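PDB 2I2X: methanol--corrinoid protein co-methyltransferase from Methanosarcina barkeri, which transfers the methyl group of methanol to the cob(I)amide carried by its partner corrinoid protein, a zinc-dependent step of methanogenesis. Local coordinates for residues E170-A175 / N224-I229. Residues are numbered along the deposited sequence; the frame is centred on the assembly and turned at random.
Sequences EVFDYA and NTAMFI
Phe172, on one turn of helix 169-176, reaches across to Thr225 and Ala226 on helix 220-230, and the two backbones stand far enough apart that no hydrogen bond joins them directly. The long aromatic side chain bridges this gap because its CG lies anti to the backbone N (chi1 165°), which extends the ring outward from its own helix. The outer end of the ring does the touching. Phe172 CE2 approaches Thr225 CB obliquely at 3.7 Å, while Thr225 CG2 lies at the ring's edge, in its plane. Phe172 CZ is 3.9 Å from Ala226 CB and 3.7 Å from Ala226 N, again at the edge. Alanine suits this place, since its single methyl group lets the ring come close to the helix backbone. Leu184 and Ser187 of helix 181-210 also touch Phe172. A serine in place of Phe172 would probably deprive Thr225 and Ala226 of the aromatic ring packed against them and open a gap between the helices. Beside this apolar contact runs a polar bridge: one water donates to Asp173 OD1 at 2.9 Å and accepts from Thr225 OG1 at 3.0 Å. Threonine thus serves both surroundings, its methyl group meeting the ring and its hydroxyl the water. Asp173 OD2 makes a weak hydrogen bond to the corrinoid, and Thr225 also lies in the corrinoid pocket, its side chain about 7 Å from that of the zinc ligand Cys220. The two helices follow neighbouring parallel strands, 160-163 and 213-216, of the TIM barrel; their packing, apolar between the helices and hydrated beside the cofactor, forms part of the corrinoid-binding wall of the active site.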
# COMPACT_ATOMS: atom_id res chain seq x y z
N GLU A 170 -2.97 -13.11 -29.48
CA GLU A 170 -3.04 -12.29 -30.69
C GLU A 170 -4.47 -12.16 -31.24
O GLU A 170 -4.88 -11.08 -31.65
CB GLU A 170 -2.05 -12.81 -31.77
CG GLU A 170 -2.46 -14.07 -32.60
CD GLU A 170 -2.64 -15.37 -31.78
OE1 GLU A 170 -3.55 -15.43 -30.92
OE2 GLU A 170 -1.91 -16.35 -32.04
N VAL A 171 -5.23 -13.25 -31.23
CA VAL A 171 -6.61 -13.18 -31.69
C VAL A 171 -7.52 -12.53 -30.66
O VAL A 171 -8.46 -11.82 -31.04
CB VAL A 171 -7.16 -14.56 -32.15
CG1 VAL A 171 -8.60 -14.43 -32.63
CG2 VAL A 171 -6.29 -15.12 -33.26
N PHE A 172 -7.25 -12.76 -29.38
CA PHE A 172 -7.96 -12.06 -28.30
C PHE A 172 -7.83 -10.54 -28.41
O PHE A 172 -8.84 -9.82 -28.30
CB PHE A 172 -7.50 -12.52 -26.89
CG PHE A 172 -7.95 -11.58 -25.80
CD1 PHE A 172 -9.19 -11.76 -25.19
CD2 PHE A 172 -7.18 -10.47 -25.45
CE1 PHE A 172 -9.65 -10.89 -24.24
CE2 PHE A 172 -7.64 -9.57 -24.49
CZ PHE A 172 -8.88 -9.79 -23.88
N ASP A 173 -6.61 -10.05 -28.60
CA ASP A 173 -6.37 -8.60 -28.66
C ASP A 173 -7.15 -7.91 -29.76
O ASP A 173 -7.65 -6.79 -29.58
CB ASP A 173 -4.89 -8.31 -28.86
CG ASP A 173 -4.08 -8.48 -27.59
OD1 ASP A 173 -4.63 -8.42 -26.46
OD2 ASP A 173 -2.85 -8.66 -27.74
N TYR A 174 -7.21 -8.59 -30.92
CA TYR A 174 -8.06 -8.19 -32.03
C TYR A 174 -9.55 -8.27 -31.66
O TYR A 174 -10.25 -7.27 -31.79
CB TYR A 174 -7.73 -9.03 -33.29
CG TYR A 174 -8.66 -8.80 -34.47
CD1 TYR A 174 -9.76 -9.64 -34.68
CD2 TYR A 174 -8.46 -7.72 -35.35
CE1 TYR A 174 -10.63 -9.44 -35.75
CE2 TYR A 174 -9.33 -7.50 -36.45
CZ TYR A 174 -10.41 -8.37 -36.63
OH TYR A 174 -11.30 -8.22 -37.69
N ALA A 175 -10.01 -9.43 -31.20
CA ALA A 175 -11.43 -9.63 -30.83
C ALA A 175 -11.96 -8.69 -29.74
O ALA A 175 -13.10 -8.20 -29.85
CB ALA A 175 -11.66 -11.07 -30.43
N ASN A 224 -7.75 -10.93 -17.90
CA ASN A 224 -7.43 -9.70 -17.15
C ASN A 224 -7.35 -8.47 -18.06
O ASN A 224 -7.79 -7.38 -17.65
CB ASN A 224 -6.24 -9.80 -16.15
CG ASN A 224 -6.51 -10.79 -14.96
OD1 ASN A 224 -7.69 -11.06 -14.58
ND2 ASN A 224 -5.41 -11.34 -14.39
N THR A 225 -6.83 -8.65 -19.28
CA THR A 225 -6.81 -7.56 -20.26
C THR A 225 -8.24 -7.06 -20.50
O THR A 225 -8.50 -5.85 -20.50
CB THR A 225 -6.12 -7.92 -21.61
OG1 THR A 225 -4.74 -8.30 -21.40
CG2 THR A 225 -6.14 -6.69 -22.57
N ALA A 226 -9.18 -7.99 -20.66
CA ALA A 226 -10.56 -7.57 -20.83
C ALA A 226 -11.04 -6.77 -19.61
O ALA A 226 -11.72 -5.75 -19.76
CB ALA A 226 -11.44 -8.76 -21.11
N MET A 227 -10.68 -7.21 -18.41
CA MET A 227 -11.12 -6.55 -17.19
C MET A 227 -10.50 -5.16 -17.03
O MET A 227 -11.16 -4.23 -16.59
CB MET A 227 -10.78 -7.41 -15.96
CG MET A 227 -11.10 -6.74 -14.62
SD MET A 227 -10.87 -7.83 -13.20
CE MET A 227 -9.12 -7.64 -12.93
N PHE A 228 -9.24 -5.03 -17.41
CA PHE A 228 -8.55 -3.78 -17.21
C PHE A 228 -9.05 -2.72 -18.19
O PHE A 228 -9.26 -1.57 -17.80
CB PHE A 228 -7.03 -3.95 -17.26
CG PHE A 228 -6.30 -2.77 -16.70
CD1 PHE A 228 -6.02 -1.65 -17.51
CD2 PHE A 228 -5.92 -2.73 -15.35
CE1 PHE A 228 -5.34 -0.52 -16.97
CE2 PHE A 228 -5.25 -1.61 -14.82
CZ PHE A 228 -4.97 -0.51 -15.62
N ILE A 229 -9.22 -3.10 -19.45
CA ILE A 229 -9.91 -2.27 -20.43
C ILE A 229 -11.35 -1.92 -19.97
O ILE A 229 -11.81 -0.80 -20.19
CB ILE A 229 -10.01 -2.98 -21.79
CG1 ILE A 229 -8.62 -3.35 -22.33
CG2 ILE A 229 -10.76 -2.10 -22.80
CD1 ILE A 229 -8.70 -4.17 -23.67
O HOH W 1 -3.41 -9.22 -23.97